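Local atomic coordinates of particle-associated glycoside hydrolase (Acinetobacter phage Fri1, PDB entry 6C72), a protein that probably cleaves the capsular polysaccharide of Acinetobacter baumannii as a trimeric tailspike depolymerase, helping the phage through the capsule during entry. Residues H177-G186 with V201-L211; Q289-F300 with F322-T333. All coordinates share one frame; numbering follows the deposited sequence.

Contact 1: H177-G186 with V201-L211; sequences HGTFWHSSDG and VSNLKMLGSRL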
# COMPACT_ATOMS: atom_id res chain seq x y z
N HIS A 177 5.58 24.36 20.75
CA HIS A 177 5.52 23.51 21.92
C HIS A 177 5.63 24.35 23.19
O HIS A 177 6.34 25.36 23.23
CB HIS A 177 6.61 22.45 21.87
CG HIS A 177 6.34 21.37 20.86
ND1 HIS A 177 5.30 20.47 21.01
CD2 HIS A 177 6.94 21.07 19.69
CE1 HIS A 177 5.28 19.66 19.97
NE2 HIS A 177 6.26 20.00 19.15
N GLY A 178 4.88 23.96 24.22
CA GLY A 178 4.96 24.63 25.50
C GLY A 178 5.68 23.79 26.54
O GLY A 178 6.15 24.31 27.55
N THR A 179 5.76 22.48 26.32
CA THR A 179 6.43 21.57 27.23
C THR A 179 7.79 21.22 26.63
O THR A 179 7.87 20.75 25.49
CB THR A 179 5.59 20.32 27.45
OG1 THR A 179 4.31 20.69 27.96
CG2 THR A 179 6.28 19.37 28.45
N PHE A 180 8.86 21.44 27.40
CA PHE A 180 10.22 21.10 26.98
C PHE A 180 10.78 20.08 27.97
O PHE A 180 11.14 20.43 29.10
CB PHE A 180 11.11 22.35 26.91
CG PHE A 180 10.62 23.37 25.93
CD1 PHE A 180 10.96 23.27 24.59
CD2 PHE A 180 9.83 24.44 26.35
CE1 PHE A 180 10.50 24.22 23.68
CE2 PHE A 180 9.38 25.39 25.45
CZ PHE A 180 9.71 25.29 24.13
N TRP A 181 10.93 18.85 27.50
CA TRP A 181 11.22 17.71 28.38
C TRP A 181 12.69 17.35 28.26
O TRP A 181 13.15 16.92 27.19
CB TRP A 181 10.30 16.55 28.00
CG TRP A 181 10.29 15.41 28.96
CD1 TRP A 181 10.87 15.36 30.18
CD2 TRP A 181 9.67 14.14 28.75
NE1 TRP A 181 10.65 14.14 30.75
CE2 TRP A 181 9.91 13.37 29.90
CE3 TRP A 181 8.94 13.57 27.70
CZ2 TRP A 181 9.44 12.06 30.03
CZ3 TRP A 181 8.48 12.27 27.83
CH2 TRP A 181 8.73 11.53 28.99
N HIS A 182 13.44 17.54 29.34
CA HIS A 182 14.85 17.20 29.43
C HIS A 182 15.03 15.99 30.33
O HIS A 182 14.12 15.61 31.07
CB HIS A 182 15.70 18.34 30.01
CG HIS A 182 15.46 19.69 29.41
ND1 HIS A 182 16.44 20.39 28.75
CD2 HIS A 182 14.38 20.50 29.44
CE1 HIS A 182 15.97 21.57 28.38
NE2 HIS A 182 14.72 21.65 28.78
N SER A 183 16.23 15.43 30.29
CA SER A 183 16.63 14.37 31.20
C SER A 183 17.40 14.94 32.38
O SER A 183 17.94 16.05 32.33
CB SER A 183 17.48 13.33 30.47
OG SER A 183 17.89 12.32 31.38
N SER A 184 17.48 14.15 33.44
CA SER A 184 18.26 14.53 34.61
C SER A 184 19.71 14.05 34.55
O SER A 184 20.48 14.38 35.46
CB SER A 184 17.61 14.00 35.88
OG SER A 184 17.50 12.59 35.85
N ASP A 185 20.09 13.28 33.53
CA ASP A 185 21.48 12.85 33.35
C ASP A 185 21.76 12.71 31.85
O ASP A 185 21.04 13.26 31.02
CB ASP A 185 21.75 11.55 34.14
CG ASP A 185 20.91 10.36 33.65
OD1 ASP A 185 20.42 10.35 32.50
OD2 ASP A 185 20.72 9.41 34.44
N GLY A 186 22.82 11.96 31.51
CA GLY A 186 23.26 11.77 30.15
C GLY A 186 22.72 10.56 29.42
O GLY A 186 23.16 10.28 28.30
N VAL A 201 3.92 9.02 23.80
CA VAL A 201 4.28 10.39 24.14
C VAL A 201 3.70 11.29 23.06
O VAL A 201 3.60 10.89 21.89
CB VAL A 201 5.82 10.58 24.24
CG1 VAL A 201 6.50 10.25 22.91
CG2 VAL A 201 6.16 12.02 24.69
N SER A 202 3.29 12.50 23.45
CA SER A 202 2.74 13.41 22.46
C SER A 202 2.79 14.85 22.95
O SER A 202 2.93 15.13 24.15
CB SER A 202 1.31 13.05 22.07
OG SER A 202 0.41 13.33 23.11
N ASN A 203 2.69 15.76 21.98
CA ASN A 203 2.44 17.18 22.22
C ASN A 203 3.53 17.80 23.10
O ASN A 203 3.23 18.52 24.06
CB ASN A 203 1.05 17.41 22.83
CG ASN A 203 -0.07 16.96 21.93
OD1 ASN A 203 0.16 16.41 20.86
ND2 ASN A 203 -1.31 17.19 22.35
N LEU A 204 4.79 17.55 22.77
CA LEU A 204 5.88 18.16 23.52
C LEU A 204 7.14 18.15 22.68
O LEU A 204 7.21 17.51 21.63
CB LEU A 204 6.10 17.45 24.87
CG LEU A 204 6.29 15.94 24.93
CD1 LEU A 204 7.70 15.50 24.53
CD2 LEU A 204 5.95 15.44 26.34
N LYS A 205 8.15 18.88 23.16
CA LYS A 205 9.47 18.91 22.57
C LYS A 205 10.49 18.36 23.57
O LYS A 205 10.42 18.67 24.76
CB LYS A 205 9.87 20.34 22.17
CG LYS A 205 11.22 20.42 21.49
CD LYS A 205 11.36 21.69 20.69
CE LYS A 205 12.64 21.70 19.86
NZ LYS A 205 12.73 22.89 18.97
N MET A 206 11.41 17.54 23.08
CA MET A 206 12.46 16.97 23.91
C MET A 206 13.78 17.64 23.55
O MET A 206 14.10 17.82 22.37
CB MET A 206 12.55 15.45 23.73
CG MET A 206 11.24 14.70 24.02
SD MET A 206 11.28 12.89 23.77
CE MET A 206 11.41 12.27 25.43
N LEU A 207 14.55 18.03 24.57
CA LEU A 207 15.78 18.77 24.39
C LEU A 207 16.95 18.01 25.00
O LEU A 207 16.82 17.37 26.05
CB LEU A 207 15.69 20.18 25.05
CG LEU A 207 14.68 21.12 24.39
CD1 LEU A 207 14.53 22.43 25.17
CD2 LEU A 207 15.04 21.42 22.93
N GLY A 208 18.11 18.12 24.35
CA GLY A 208 19.29 17.38 24.77
C GLY A 208 20.01 17.94 25.98
O GLY A 208 20.71 17.18 26.67
N SER A 209 19.87 19.24 26.26
CA SER A 209 20.54 19.80 27.43
C SER A 209 19.96 19.15 28.68
O SER A 209 18.77 18.85 28.74
CB SER A 209 20.40 21.33 27.48
OG SER A 209 19.07 21.77 27.70
N ARG A 210 20.83 18.88 29.65
CA ARG A 210 20.46 18.00 30.74
C ARG A 210 21.20 18.37 32.02
O ARG A 210 22.19 19.10 32.00
CB ARG A 210 20.71 16.53 30.35
CG ARG A 210 22.12 16.21 29.84
CD ARG A 210 23.05 15.97 30.99
NE ARG A 210 24.22 15.20 30.62
CZ ARG A 210 25.04 14.61 31.50
NH1 ARG A 210 24.80 14.71 32.80
NH2 ARG A 210 26.08 13.92 31.08
N LEU A 211 20.73 17.83 33.14
CA LEU A 211 21.37 18.10 34.42
C LEU A 211 22.66 17.30 34.56
O LEU A 211 22.73 16.15 34.14
CB LEU A 211 20.43 17.73 35.57
CG LEU A 211 19.06 18.37 35.55
CD1 LEU A 211 18.32 17.83 36.73
CD2 LEU A 211 19.18 19.88 35.63
O HOH W 1 4.18 21.18 23.85
O HOH W 2 18.08 16.22 27.99

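Contact 2: Q289-F300 with F322-T333; sequences QLKPELTWVYLF and FNALASAGAEPT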
# COMPACT_ATOMS: atom_id res chain seq x y z
N GLN A 289 19.09 17.70 9.91
CA GLN A 289 20.36 18.17 10.47
C GLN A 289 20.66 19.56 9.90
O GLN A 289 21.44 19.71 8.96
CB GLN A 289 21.47 17.18 10.15
CG GLN A 289 21.29 15.81 10.81
CD GLN A 289 21.79 15.75 12.26
OE1 GLN A 289 21.84 16.76 12.95
NE2 GLN A 289 22.16 14.56 12.71
N LEU A 290 20.06 20.58 10.50
CA LEU A 290 20.19 21.95 10.01
C LEU A 290 21.06 22.83 10.90
O LEU A 290 21.02 24.05 10.78
CB LEU A 290 18.80 22.57 9.84
CG LEU A 290 17.90 21.85 8.83
CD1 LEU A 290 16.60 22.63 8.62
CD2 LEU A 290 18.62 21.63 7.50
N LYS A 291 21.87 22.23 11.77
CA LYS A 291 22.81 22.97 12.62
C LYS A 291 24.22 22.48 12.31
O LYS A 291 24.78 21.67 13.07
CB LYS A 291 22.47 22.77 14.10
CG LYS A 291 21.03 23.13 14.45
CD LYS A 291 20.93 23.58 15.88
CE LYS A 291 19.54 24.12 16.21
NZ LYS A 291 19.52 24.62 17.63
N PRO A 292 24.83 22.97 11.23
CA PRO A 292 26.12 22.40 10.79
C PRO A 292 27.23 22.55 11.81
O PRO A 292 28.16 21.73 11.82
CB PRO A 292 26.44 23.18 9.51
CG PRO A 292 25.15 23.84 9.12
CD PRO A 292 24.39 24.08 10.38
N GLU A 293 27.16 23.56 12.68
CA GLU A 293 28.18 23.73 13.70
C GLU A 293 28.15 22.60 14.73
O GLU A 293 29.18 22.31 15.34
CB GLU A 293 28.00 25.08 14.40
CG GLU A 293 26.73 25.20 15.24
CD GLU A 293 25.44 25.47 14.43
OE1 GLU A 293 25.46 25.49 13.18
OE2 GLU A 293 24.38 25.68 15.08
N LEU A 294 27.01 21.94 14.89
CA LEU A 294 26.90 20.78 15.78
C LEU A 294 27.15 19.54 14.93
O LEU A 294 26.22 18.91 14.41
CB LEU A 294 25.53 20.75 16.44
CG LEU A 294 25.18 21.96 17.31
CD1 LEU A 294 23.70 21.86 17.69
CD2 LEU A 294 26.07 22.01 18.55
N THR A 295 28.42 19.17 14.83
CA THR A 295 28.83 18.12 13.91
C THR A 295 28.16 16.79 14.26
O THR A 295 27.93 16.47 15.43
CB THR A 295 30.35 17.99 13.92
OG1 THR A 295 30.79 17.72 15.26
CG2 THR A 295 30.96 19.31 13.44
N TRP A 296 27.86 16.00 13.23
CA TRP A 296 27.08 14.78 13.40
C TRP A 296 27.58 13.70 12.43
O TRP A 296 28.51 13.91 11.65
CB TRP A 296 25.58 15.06 13.21
CG TRP A 296 25.28 15.93 12.02
CD1 TRP A 296 25.25 17.30 11.97
CD2 TRP A 296 25.03 15.47 10.68
NE1 TRP A 296 24.95 17.72 10.69
CE2 TRP A 296 24.82 16.62 9.88
CE3 TRP A 296 24.93 14.21 10.09
CZ2 TRP A 296 24.52 16.53 8.51
CZ3 TRP A 296 24.64 14.13 8.74
CH2 TRP A 296 24.45 15.28 7.96
N VAL A 297 26.96 12.52 12.49
CA VAL A 297 27.48 11.35 11.77
C VAL A 297 26.65 11.06 10.53
O VAL A 297 27.15 11.13 9.40
CB VAL A 297 27.54 10.12 12.70
CG1 VAL A 297 28.23 8.95 11.99
CG2 VAL A 297 28.24 10.48 14.02
N TYR A 298 25.38 10.72 10.72
CA TYR A 298 24.47 10.47 9.60
C TYR A 298 23.16 11.22 9.83
O TYR A 298 22.92 11.80 10.89
CB TYR A 298 24.16 8.98 9.42
CG TYR A 298 25.36 8.06 9.36
CD1 TYR A 298 26.35 8.24 8.41
CD2 TYR A 298 25.46 6.96 10.22
CE1 TYR A 298 27.44 7.39 8.34
CE2 TYR A 298 26.54 6.08 10.15
CZ TYR A 298 27.52 6.31 9.20
OH TYR A 298 28.60 5.47 9.11
N LEU A 299 22.29 11.16 8.83
CA LEU A 299 20.99 11.80 8.94
C LEU A 299 19.97 10.87 9.60
O LEU A 299 19.43 11.19 10.66
CB LEU A 299 20.53 12.26 7.55
CG LEU A 299 19.18 12.96 7.43
CD1 LEU A 299 19.05 14.16 8.39
CD2 LEU A 299 19.01 13.42 5.99
N PHE A 300 19.72 9.72 8.99
CA PHE A 300 18.74 8.75 9.47
C PHE A 300 19.36 7.37 9.28
O PHE A 300 19.85 7.06 8.19
CB PHE A 300 17.41 8.88 8.73
CG PHE A 300 16.41 7.82 9.08
CD1 PHE A 300 15.55 7.99 10.13
CD2 PHE A 300 16.35 6.65 8.35
CE1 PHE A 300 14.64 7.01 10.46
CE2 PHE A 300 15.44 5.66 8.67
CZ PHE A 300 14.59 5.85 9.72
N PHE A 322 13.62 14.32 4.63
CA PHE A 322 14.99 14.12 5.06
C PHE A 322 15.79 15.30 4.54
O PHE A 322 15.84 15.52 3.33
CB PHE A 322 15.55 12.80 4.53
CG PHE A 322 14.69 11.62 4.84
CD1 PHE A 322 14.83 10.94 6.05
CD2 PHE A 322 13.77 11.16 3.91
CE1 PHE A 322 14.04 9.84 6.35
CE2 PHE A 322 12.97 10.04 4.19
CZ PHE A 322 13.11 9.38 5.42
N ASN A 323 16.39 16.06 5.45
CA ASN A 323 17.00 17.33 5.08
C ASN A 323 18.30 17.51 5.84
O ASN A 323 18.33 17.40 7.06
CB ASN A 323 16.02 18.49 5.37
CG ASN A 323 16.47 19.79 4.77
OD1 ASN A 323 17.49 19.86 4.09
ND2 ASN A 323 15.69 20.84 5.00
N ALA A 324 19.37 17.82 5.12
CA ALA A 324 20.66 17.99 5.77
C ALA A 324 21.45 19.08 5.05
O ALA A 324 21.38 19.22 3.83
CB ALA A 324 21.46 16.68 5.79
N LEU A 325 22.15 19.88 5.84
CA LEU A 325 23.15 20.80 5.32
C LEU A 325 24.53 20.20 5.57
O LEU A 325 24.72 19.39 6.48
CB LEU A 325 23.04 22.18 5.97
CG LEU A 325 21.69 22.89 5.85
CD1 LEU A 325 21.65 24.16 6.73
CD2 LEU A 325 21.36 23.20 4.41
N ALA A 326 25.49 20.60 4.74
CA ALA A 326 26.84 20.08 4.89
C ALA A 326 27.36 20.38 6.29
O ALA A 326 27.08 21.44 6.87
CB ALA A 326 27.76 20.70 3.83
N SER A 327 28.07 19.42 6.87
CA SER A 327 28.66 19.57 8.19
C SER A 327 29.99 18.84 8.25
O SER A 327 30.16 17.79 7.63
CB SER A 327 27.71 19.06 9.28
OG SER A 327 28.24 19.36 10.56
N ALA A 328 30.94 19.40 9.00
CA ALA A 328 32.29 18.84 9.08
C ALA A 328 32.27 17.40 9.60
O ALA A 328 31.85 17.15 10.74
CB ALA A 328 33.17 19.72 9.96
N GLY A 329 32.74 16.47 8.77
CA GLY A 329 32.78 15.06 9.11
C GLY A 329 31.48 14.31 8.92
O GLY A 329 31.47 13.08 9.04
N ALA A 330 30.38 15.01 8.61
CA ALA A 330 29.08 14.38 8.48
C ALA A 330 28.87 13.77 7.11
O ALA A 330 29.35 14.29 6.10
CB ALA A 330 27.98 15.41 8.75
N GLU A 331 28.16 12.64 7.09
CA GLU A 331 27.69 12.01 5.86
C GLU A 331 26.18 12.13 5.80
O GLU A 331 25.49 11.53 6.64
CB GLU A 331 28.11 10.54 5.78
CG GLU A 331 27.73 9.89 4.48
CD GLU A 331 28.11 8.41 4.42
OE1 GLU A 331 27.30 7.56 4.85
OE2 GLU A 331 29.23 8.10 3.95
N PRO A 332 25.62 12.89 4.85
CA PRO A 332 24.19 13.22 4.87
C PRO A 332 23.28 12.12 4.33
O PRO A 332 22.46 12.33 3.43
CB PRO A 332 24.14 14.48 3.99
CG PRO A 332 25.24 14.25 3.01
CD PRO A 332 26.34 13.54 3.74
N THR A 333 23.41 10.93 4.90
CA THR A 333 22.79 9.74 4.32
C THR A 333 21.65 9.23 5.18
O THR A 333 21.56 9.50 6.38
CB THR A 333 23.82 8.64 4.09
OG1 THR A 333 24.68 8.56 5.23
CG2 THR A 333 24.66 8.93 2.85
O HOH W 3 24.22 20.13 9.35
O HOH W 4 30.55 22.11 10.27
O HOH W 5 30.94 14.61 12.47
O HOH W 6 29.96 10.74 9.20

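Contact 1: H177-G186 with V201-L211
Trp-181 carries the apolar centre of this contact, and its benzene part, through CE3 and CZ3, touches three side chains of 201-211. The methyl CE of Met-206 sits 3.6 Å from Trp-181 CE3, brought back by a bend in the methionine chain (chi3 102°). Leu-204 CD2 meets the same ring carbon, while Val-201 CG2 approaches Trp-181 CZ3 near the ring plane. On its pyrrole side the indole reaches strand 133-140, where Trp-181 NE1 donates to the carbonyl of Ala-137. Phe-180 lies on the other face of the sheet, beside Lys-205, and its CD1 touches Leu-207 CD1 at 3.7 Å.

Between the two faces run parallel-strand bonds: Lys-205 N to Thr-179 O, Trp-181 N to Lys-205 O (2.8 Å) and Leu-207 N to Trp-181 O. Farther along, Leu-207 CB packs over the face of the His-182 imidazole, whose ND1 donates to Ser-209 O (2.8 Å). The oxygen lies in the ring plane, although ND1 stands well above the plane of the carbonyl itself. NE2 is hydrogen-bonded to His-134, so both nitrogens help fix the ring's rotation. A water accepts from Ser-183 N and donates to Leu-207 O and Ser-209 O, filling in where the strands part.

At the polar edge the Arg-210 guanidinium lies flat over the peptide between Asp-185 and Gly-186, with Gly-186 N 3.4 Å above its plane. Its NH1 turns back to Leu-211 O, 2.9 Å away. Parallel strands from successive turns, with an apolar cluster on one face and a corner at Asn-203, are characteristic of a right-handed beta-helix, the fold common among phage tailspikes.

Contact 2: Q289-F300 with F322-T333
Ala-330 CB rests 3.3 Å from the centroid of the six-membered ring of Trp-296, almost exactly on the ring normal. Gln-289 CB lies against the opposite face, nearer the rim. Trp-296 CG takes the cramped position between backbone N and carbonyl carbon (chi1 45°), and the ring's far edge meets Leu-325 O, Glu-331 O and Pro-332 CA. A water accepts from Trp-296 NE1 (2.9 Å) and donates to Gln-289 O and Leu-325 O.

Around the indole, Ser-327 OG donates to Pro-292 O at 2.7 Å, on a lone pair in the carbonyl plane. Backbone bonds close both ends: Gln-289 N to Asn-323 O and Leu-325 N to Gln-289 O on one side, Leu-299 N and Phe-300 N both to Thr-333 O on the other. There Phe-322 turns its edge to the face of Phe-300, with centroids 5.8 Å apart.

Farther out, Thr-333 OG1 donates to Glu-331 OE1 (2.8 Å), an oxygen that also forms a salt bridge with Arg-362, which would favour an ionised carboxylate beside Tyr-298. The chemistry is thus that of a loop, and a strand end running into a loop, packed round a buried indole: direct backbone bonds pair the chains at both ends and at Glu-331 N to Val-297 O (2.9 Å), while a water bridges between.

How the contacts relate
Following the chain from the N terminus, contact 1 comes first: 177-186 leads through strand 188-192 before 201-211 returns beside it, closing one circuit of the parallel beta-helix. The chain then winds on, and contact 2 closes a later circuit between 289-300 and 322-333. The two are in series, neither nesting nor crossing, with centres about 22 Å apart and nearest atoms about 7 Å apart. Strand pairs carry the stack between them: 204-207 with 234-237, then 263-264, then 286-289, which opens contact 2. Contact 1 thus joins neighbouring strands; contact 2 joins the ends of paired strands and the loops that carry the chain from 286-289 to 300-302 and from 321-324 to 333-336.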